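Local coordinates for protein glutaryl-CoA dehydrogenase (Mycobacterium smegmatis, PDB 3SF6) that is a flavoprotein of the acyl-CoA dehydrogenase family and binds dihydroflavine-adenine dinucleotide in a pocket, at residues G60-R65 with S106-L111; D39-V44 with L74-M79; G19-I24 with A272-L277. All blocks are in the same frame, centred on the assembly; numbering follows the deposited sequence.

Interactions 1 and 2 both lie in the helical N-terminal part of the chain. Their segments alternate along the sequence, and their centres are 15 Å apart. Interaction 3 closes a long loop that contains both, joining the start of the chain to helix 252-286 in the C-terminal domain. Interactions 2 and 3 touch through two arginines: R42 NH2 and R274 NH1 are 3.3 Å apart. Both make a salt bridge to the carboxylate of E100, which lies on helix 91-104. In interaction 1, the side chain of L111 is about 10 Å from a bound dihydroflavine-adenine dinucleotide. In interaction 3, the side chain of L277 is about 14 Å from a bound dihydroflavine-adenine dinucleotide.

Interaction 1: residues G60-R65 with S106-L111; sequences GELPAR and SGIRSL
L62 reaches from the loop before helix 64-73 to I108 on helix 106-126. Its CB points at that helix but stays well back from it. CG turns into the space between the backbone N and the carbonyl carbon (chi1 81°), and chi2 then extends CD1 away from CA. CD1 is the atom that touches: it lies 3.5 Å from I108 CD1, the far methyl of the isoleucine. The two side chains cross obliquely. The other branch, L62 CD2, comes within 4.2 Å of A64 CB in its own segment. W56 and L67 also pack on both L62 and I108, so the pair belongs to a larger apolar cluster. A second, looser contact follows, where A64 CB lies 4.3 Å from L111 CD1.

P63 sits between L62 and A64 as the centre of an inverse gamma turn. It is also the N-cap residue of helix 64-73. On another side of helix 106-126, S106 O accepts two bonds. S110 N reaches it at 2.8 Å on one face of its carbonyl plane, and S110 OG at 2.7 Å on the opposite face. S110 OG also bonds to Y381 OH, so this buried hydroxyl has two partners. The contact is apolar packing between a helix start and a neighbouring helix in the helical N-terminal domain of the acyl-CoA dehydrogenase fold.

Interaction 2: residues D39-V44 with L74-M79; sequences DTVRSV and LGLLGM
V41 and V44 on helix 32-49 are paired with L76 and L74 in the loop after helix 64-73, with CA atoms 8.2 Å apart for V41 and L76 and 8.5 Å for V44 and L74. The loop begins with a Schellman motif, in which G75 leaves the helix with positive phi. L74 and L76 flank this glycine, and both point their side chains at the valines.

V44 is the centre of the contact. Its CG1 lies anti to the backbone N (chi1 174°) and meets both leucines. L74 comes to it tip to tip: L74 CD1 is 3.7 Å from V44 CG1 and 4.0 Å from V44 CG2, so one leucine methyl rests against both valine methyls. L76 also comes tip to tip, with its CD1 4.1 Å from V44 CG1. The second branch of L76 serves the other valine: L76 CD2 lies 3.8 Å from V41 CG2. Here the two side chains lie alongside each other and run in opposing directions. L76 thus forks over two valines one helical turn apart.

L74 is exposed, whereas V41, V44 and L76 are buried. V41 also packs on A97 and E100 of helix 91-104, and L77 turns to helix 106-126. The arrangement is a helix ended by a Schellman motif, whose following loop packs on helix 32-49 within the helical N-terminal domain of an acyl-CoA dehydrogenase.

Interaction 3: residues G19-I24 with A272-L277; sequences GADDLI and AARDCL. With EDO (1,2-ethanediol), chain O.
A20 and L277 form the close-packed part of this contact. A20 CB points at helix 252-286, and L277 CD2 meets it at 3.8 Å. L277 also lies against M307 and T308 of helix 298-327, so the methyl of A20 adds to an apolar seam between helices.

The other part is looser and polar, beside the partly exposed D21. D21 and R274 cross at about a right angle, with carboxylate and guanidinium planes 63° apart. Their charged atoms do not meet directly: D21 OD2 and R274 NH1 are 4.7 Å apart. A 1,2-ethanediol, probably from the crystallisation liquor, bridges the two groups. Its O1 donates to D21 OD2 at 2.5 Å. The same O1 accepts from R274 NH1 at 2.8 Å, with an N-H...O angle of 154°, and lies at the guanidinium edge in its plane. R274 CD lies 4.1 Å from D21 OD1. Beyond CD, the bend at chi3 (72°) sets the direction of the guanidinium and so of NH1.

Further partners surround this bridge: D21 OD1 bonds to Y311 OH, and the 1,2-ethanediol to R38 NH1. At the end of the short helix, I24 O accepts from H320 of the second subunit. The contact seats the N-terminal helix 20-24 against the C-terminal helical domain of the acyl-CoA dehydrogenase fold, next to a subunit interface.

Interaction 1: residues G60-R65 with S106-L111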
loop_
_atom_site.group_PDB
_atom_site.type_symbol
_atom_site.label_atom_id
_atom_site.label_comp_id
_atom_site.label_asym_id
_atom_site.label_seq_id
_atom_site.Cartn_x
_atom_site.Cartn_y
_atom_site.Cartn_z
ATOM N N GLY A 60 -0.770 17.780 28.908
ATOM C CA GLY A 60 -2.176 17.521 28.608
ATOM C C GLY A 60 -3.073 18.585 29.173
ATOM O O GLY A 60 -4.238 18.300 29.516
ATOM N N GLU A 61 -2.536 19.795 29.276
ATOM C CA GLU A 61 -3.215 20.925 29.902
ATOM C C GLU A 61 -2.773 22.160 29.144
ATOM O O GLU A 61 -1.610 22.272 28.782
ATOM C CB GLU A 61 -2.789 21.125 31.373
ATOM C CG GLU A 61 -3.054 19.963 32.279
ATOM C CD GLU A 61 -3.657 20.385 33.567
ATOM O OE1 GLU A 61 -2.995 21.150 34.308
ATOM O OE2 GLU A 61 -4.806 19.964 33.834
ATOM N N LEU A 62 -3.694 23.087 28.913
ATOM C CA LEU A 62 -3.351 24.346 28.266
ATOM C C LEU A 62 -4.297 25.413 28.801
ATOM O O LEU A 62 -5.360 25.080 29.327
ATOM C CB LEU A 62 -3.444 24.242 26.746
ATOM C CG LEU A 62 -4.800 24.368 26.049
ATOM C CD1 LEU A 62 -4.619 24.640 24.557
ATOM C CD2 LEU A 62 -5.667 23.105 26.296
ATOM N N PRO A 63 -3.874 26.682 28.733
ATOM C CA PRO A 63 -4.724 27.780 29.200
ATOM C C PRO A 63 -5.799 28.069 28.161
ATOM O O PRO A 63 -5.773 29.076 27.476
ATOM C CB PRO A 63 -3.736 28.939 29.363
ATOM C CG PRO A 63 -2.665 28.641 28.331
ATOM C CD PRO A 63 -2.524 27.142 28.349
ATOM N N ALA A 64 -6.746 27.159 28.041
ATOM C CA ALA A 64 -7.693 27.210 26.938
ATOM C C ALA A 64 -8.515 28.513 26.954
ATOM O O ALA A 64 -8.733 29.124 25.901
ATOM C CB ALA A 64 -8.624 25.997 26.975
ATOM N N ARG A 65 -8.971 28.922 28.141
ATOM C CA ARG A 65 -9.796 30.147 28.228
ATOM C C ARG A 65 -9.014 31.376 27.811
ATOM O O ARG A 65 -9.513 32.202 27.029
ATOM C CB ARG A 65 -10.425 30.307 29.616
ATOM C CG ARG A 65 -11.507 29.281 29.875
ATOM C CD ARG A 65 -12.272 29.565 31.145
ATOM N NE ARG A 65 -12.821 28.347 31.762
ATOM C CZ ARG A 65 -12.139 27.420 32.455
ATOM N NH1 ARG A 65 -10.808 27.507 32.662
ATOM N NH2 ARG A 65 -12.809 26.379 32.955
ATOM N N SER A 106 -2.919 20.247 15.778
ATOM C CA SER A 106 -4.313 19.893 15.493
ATOM C C SER A 106 -5.259 20.168 16.666
ATOM O O SER A 106 -6.444 20.445 16.453
ATOM C CB SER A 106 -4.456 18.410 15.183
ATOM O OG SER A 106 -3.693 17.977 14.095
ATOM N N GLY A 107 -4.761 20.031 17.895
ATOM C CA GLY A 107 -5.585 20.339 19.071
ATOM C C GLY A 107 -6.030 21.774 19.126
ATOM O O GLY A 107 -7.192 22.092 19.461
ATOM N N ILE A 108 -5.116 22.672 18.804
ATOM C CA ILE A 108 -5.403 24.084 18.746
ATOM C C ILE A 108 -6.399 24.369 17.613
ATOM O O ILE A 108 -7.392 25.054 17.816
ATOM C CB ILE A 108 -4.114 24.937 18.600
ATOM C CG1 ILE A 108 -3.126 24.710 19.787
ATOM C CG2 ILE A 108 -4.465 26.402 18.402
ATOM C CD1 ILE A 108 -3.654 24.918 21.182
ATOM N N ARG A 109 -6.183 23.818 16.421
ATOM C CA ARG A 109 -7.125 23.996 15.329
ATOM C C ARG A 109 -8.507 23.424 15.725
ATOM O O ARG A 109 -9.552 23.976 15.323
ATOM C CB ARG A 109 -6.615 23.336 14.051
ATOM C CG ARG A 109 -7.303 23.749 12.735
ATOM C CD ARG A 109 -8.521 22.927 12.335
ATOM N NE ARG A 109 -8.195 21.516 12.317
ATOM C CZ ARG A 109 -8.827 20.527 12.930
ATOM N NH1 ARG A 109 -10.002 20.694 13.551
ATOM N NH2 ARG A 109 -8.308 19.317 12.860
ATOM N N SER A 110 -8.515 22.314 16.481
ATOM C CA SER A 110 -9.783 21.725 16.951
ATOM C C SER A 110 -10.609 22.674 17.824
ATOM O O SER A 110 -11.826 22.744 17.702
ATOM C CB SER A 110 -9.592 20.390 17.692
ATOM O OG SER A 110 -8.928 19.414 16.902
ATOM N N LEU A 111 -9.954 23.392 18.732
ATOM C CA LEU A 111 -10.603 24.377 19.589
ATOM C C LEU A 111 -11.304 25.410 18.712
ATOM O O LEU A 111 -12.475 25.747 18.920
ATOM C CB LEU A 111 -9.580 25.060 20.529
ATOM C CG LEU A 111 -10.138 26.185 21.428
ATOM C CD1 LEU A 111 -9.274 26.278 22.702
ATOM C CD2 LEU A 111 -10.153 27.519 20.690
#

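Interaction 2: residues D39-V44 with L74-M79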
loop_
_atom_site.group_PDB
_atom_site.type_symbol
_atom_site.label_atom_id
_atom_site.label_comp_id
_atom_site.label_asym_id
_atom_site.label_seq_id
_atom_site.Cartn_x
_atom_site.Cartn_y
_atom_site.Cartn_z
ATOM N N ASP A 39 -0.378 34.440 5.913
ATOM C CA ASP A 39 0.836 34.930 6.534
ATOM C C ASP A 39 0.567 35.445 7.940
ATOM O O ASP A 39 1.389 35.260 8.888
ATOM C CB ASP A 39 1.433 36.053 5.666
ATOM C CG ASP A 39 2.031 35.557 4.356
ATOM O OD1 ASP A 39 2.199 34.330 4.187
ATOM O OD2 ASP A 39 2.286 36.424 3.482
ATOM N N THR A 40 -0.565 36.125 8.087
ATOM C CA THR A 40 -0.972 36.667 9.400
ATOM C C THR A 40 -1.189 35.541 10.422
ATOM O O THR A 40 -0.715 35.606 11.565
ATOM C CB THR A 40 -2.262 37.519 9.271
ATOM O OG1 THR A 40 -1.987 38.659 8.447
ATOM C CG2 THR A 40 -2.704 38.019 10.640
ATOM N N VAL A 41 -1.880 34.493 10.008
ATOM C CA VAL A 41 -2.123 33.377 10.887
ATOM C C VAL A 41 -0.829 32.615 11.156
ATOM O O VAL A 41 -0.544 32.230 12.304
ATOM C CB VAL A 41 -3.208 32.441 10.331
ATOM C CG1 VAL A 41 -3.474 31.242 11.262
ATOM C CG2 VAL A 41 -4.543 33.192 10.117
ATOM N N ARG A 42 0.016 32.454 10.139
ATOM C CA ARG A 42 1.313 31.796 10.364
ATOM C C ARG A 42 2.102 32.528 11.451
ATOM O O ARG A 42 2.727 31.899 12.318
ATOM C CB ARG A 42 2.111 31.748 9.063
ATOM C CG ARG A 42 3.434 31.001 9.173
ATOM C CD ARG A 42 4.135 30.945 7.834
ATOM N NE ARG A 42 3.387 30.160 6.869
ATOM C CZ ARG A 42 3.666 30.091 5.577
ATOM N NH1 ARG A 42 4.716 30.744 5.069
ATOM N NH2 ARG A 42 2.930 29.366 4.785
ATOM N N SER A 43 2.103 33.857 11.406
ATOM C CA SER A 43 2.846 34.640 12.396
ATOM C C SER A 43 2.285 34.453 13.792
ATOM O O SER A 43 3.041 34.272 14.753
ATOM C CB SER A 43 2.867 36.123 12.006
ATOM O OG SER A 43 3.655 36.834 12.940
ATOM N N VAL A 44 0.959 34.409 13.906
ATOM C CA VAL A 44 0.302 34.131 15.198
ATOM C C VAL A 44 0.736 32.755 15.729
ATOM O O VAL A 44 1.069 32.605 16.924
ATOM C CB VAL A 44 -1.245 34.224 15.118
ATOM C CG1 VAL A 44 -1.888 33.782 16.449
ATOM C CG2 VAL A 44 -1.728 35.653 14.756
ATOM N N LEU A 74 -7.726 38.321 17.999
ATOM C CA LEU A 74 -6.961 38.313 16.743
ATOM C C LEU A 74 -7.822 38.065 15.502
ATOM O O LEU A 74 -7.311 38.090 14.358
ATOM C CB LEU A 74 -5.801 37.285 16.809
ATOM C CG LEU A 74 -4.603 37.753 17.675
ATOM C CD1 LEU A 74 -3.700 36.611 18.059
ATOM C CD2 LEU A 74 -3.802 38.860 16.967
ATOM N N GLY A 75 -9.110 37.797 15.692
ATOM C CA GLY A 75 -10.036 37.634 14.556
ATOM C C GLY A 75 -10.145 36.204 14.029
ATOM O O GLY A 75 -10.741 35.953 12.956
ATOM N N LEU A 76 -9.671 35.265 14.833
ATOM C CA LEU A 76 -9.514 33.867 14.392
ATOM C C LEU A 76 -10.643 32.918 14.811
ATOM O O LEU A 76 -10.553 31.717 14.543
ATOM C CB LEU A 76 -8.151 33.334 14.819
ATOM C CG LEU A 76 -6.952 34.150 14.352
ATOM C CD1 LEU A 76 -5.649 33.503 14.876
ATOM C CD2 LEU A 76 -6.913 34.360 12.820
ATOM N N LEU A 77 -11.684 33.437 15.454
ATOM C CA LEU A 77 -12.852 32.634 15.855
ATOM C C LEU A 77 -14.043 33.046 15.032
ATOM O O LEU A 77 -14.448 34.201 15.023
ATOM C CB LEU A 77 -13.136 32.796 17.354
ATOM C CG LEU A 77 -11.982 32.361 18.268
ATOM C CD1 LEU A 77 -12.393 32.545 19.719
ATOM C CD2 LEU A 77 -11.532 30.894 18.014
ATOM N N GLY A 78 -14.636 32.086 14.351
ATOM C CA GLY A 78 -15.748 32.381 13.464
ATOM C C GLY A 78 -15.297 32.964 12.149
ATOM O O GLY A 78 -16.044 33.695 11.500
ATOM N N MET A 79 -14.090 32.604 11.713
ATOM C CA MET A 79 -13.489 33.235 10.532
ATOM C C MET A 79 -14.341 33.226 9.271
ATOM O O MET A 79 -14.307 34.205 8.499
ATOM C CB MET A 79 -12.142 32.583 10.202
ATOM C CG MET A 79 -11.047 32.922 11.178
ATOM S SD MET A 79 -9.454 32.183 10.775
ATOM C CE MET A 79 -9.624 30.523 11.464
#

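Interaction 3: residues G19-I24 with A272-L277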
loop_
_atom_site.group_PDB
_atom_site.type_symbol
_atom_site.label_atom_id
_atom_site.label_comp_id
_atom_site.label_asym_id
_atom_site.label_seq_id
_atom_site.Cartn_x
_atom_site.Cartn_y
_atom_site.Cartn_z
ATOM N N GLY A 19 12.050 23.880 -1.762
ATOM C CA GLY A 19 11.055 23.424 -0.762
ATOM C C GLY A 19 9.795 22.857 -1.425
ATOM O O GLY A 19 9.585 23.057 -2.628
ATOM N N ALA A 20 8.936 22.190 -0.655
ATOM C CA ALA A 20 7.758 21.548 -1.232
ATOM C C ALA A 20 6.783 22.568 -1.813
ATOM O O ALA A 20 6.279 22.396 -2.927
ATOM C CB ALA A 20 7.022 20.686 -0.196
ATOM N N ASP A 21 6.496 23.628 -1.066
ATOM C CA ASP A 21 5.560 24.648 -1.585
ATOM C C ASP A 21 6.097 25.283 -2.883
ATOM O O ASP A 21 5.327 25.581 -3.778
ATOM C CB ASP A 21 5.261 25.771 -0.579
ATOM C CG ASP A 21 4.293 25.355 0.541
ATOM O OD1 ASP A 21 4.086 24.162 0.787
ATOM O OD2 ASP A 21 3.700 26.270 1.186
ATOM N N ASP A 22 7.401 25.515 -2.950
ATOM C CA ASP A 22 8.016 26.117 -4.124
ATOM C C ASP A 22 7.915 25.165 -5.308
ATOM O O ASP A 22 7.555 25.584 -6.426
ATOM C CB ASP A 22 9.478 26.437 -3.832
ATOM C CG ASP A 22 10.157 27.085 -5.002
ATOM O OD1 ASP A 22 9.896 28.283 -5.267
ATOM O OD2 ASP A 22 10.948 26.411 -5.648
ATOM N N LEU A 23 8.190 23.878 -5.052
ATOM C CA LEU A 23 8.136 22.877 -6.109
ATOM C C LEU A 23 6.703 22.732 -6.624
ATOM O O LEU A 23 6.492 22.660 -7.856
ATOM C CB LEU A 23 8.706 21.528 -5.628
ATOM C CG LEU A 23 8.769 20.419 -6.663
ATOM C CD1 LEU A 23 9.691 20.777 -7.773
ATOM C CD2 LEU A 23 9.264 19.089 -6.003
ATOM N N ILE A 24 5.725 22.732 -5.722
ATOM C CA ILE A 24 4.306 22.627 -6.109
ATOM C C ILE A 24 3.839 23.900 -6.810
ATOM O O ILE A 24 3.109 23.817 -7.824
ATOM C CB ILE A 24 3.429 22.250 -4.919
ATOM C CG1 ILE A 24 3.799 20.846 -4.446
ATOM C CG2 ILE A 24 1.930 22.295 -5.287
ATOM C CD1 ILE A 24 3.477 20.598 -2.980
ATOM N N ALA A 272 -0.469 19.928 9.342
ATOM C CA ALA A 272 0.281 18.930 10.090
ATOM C C ALA A 272 1.203 18.178 9.120
ATOM O O ALA A 272 2.402 17.962 9.399
ATOM C CB ALA A 272 -0.698 17.938 10.831
ATOM N N ALA A 273 0.670 17.804 7.956
ATOM C CA ALA A 273 1.512 17.121 6.940
ATOM C C ALA A 273 2.700 17.973 6.539
ATOM O O ALA A 273 3.851 17.484 6.474
ATOM C CB ALA A 273 0.692 16.746 5.688
ATOM N N ARG A 274 2.420 19.223 6.207
ATOM C CA ARG A 274 3.493 20.154 5.802
ATOM C C ARG A 274 4.597 20.273 6.832
ATOM O O ARG A 274 5.791 20.243 6.499
ATOM C CB ARG A 274 2.904 21.523 5.460
ATOM C CG ARG A 274 3.923 22.475 4.834
ATOM C CD ARG A 274 3.435 23.880 4.812
ATOM N NE ARG A 274 3.409 24.484 6.144
ATOM C CZ ARG A 274 2.742 25.577 6.459
ATOM N NH1 ARG A 274 2.046 26.236 5.547
ATOM N NH2 ARG A 274 2.802 26.044 7.710
ATOM N N ASP A 275 4.208 20.474 8.088
ATOM C CA ASP A 275 5.167 20.644 9.165
ATOM C C ASP A 275 6.057 19.393 9.240
ATOM O O ASP A 275 7.281 19.492 9.373
ATOM C CB ASP A 275 4.410 20.857 10.487
ATOM C CG ASP A 275 5.206 21.660 11.476
ATOM O OD1 ASP A 275 5.679 22.769 11.029
ATOM O OD2 ASP A 275 5.269 21.310 12.701
ATOM N N CYS A 276 5.449 18.212 9.116
ATOM C CA CYS A 276 6.231 16.984 9.129
ATOM C C CYS A 276 7.145 16.850 7.895
ATOM O O CYS A 276 8.293 16.431 8.022
ATOM C CB CYS A 276 5.313 15.773 9.214
ATOM S SG CYS A 276 4.411 15.633 10.777
ATOM N N LEU A 277 6.612 17.154 6.722
ATOM C CA LEU A 277 7.395 17.068 5.482
ATOM C C LEU A 277 8.581 18.032 5.527
ATOM O O LEU A 277 9.712 17.633 5.213
ATOM C CB LEU A 277 6.506 17.327 4.277
ATOM C CG LEU A 277 7.164 17.438 2.927
ATOM C CD1 LEU A 277 8.034 16.206 2.632
ATOM C CD2 LEU A 277 6.077 17.598 1.850
HETATM C C1 EDO O . 0.452 25.870 2.282
HETATM O O1 EDO O . 1.746 26.094 2.750
HETATM C C2 EDO O . -0.069 27.166 1.615
HETATM O O2 EDO O . -0.256 28.214 2.568
#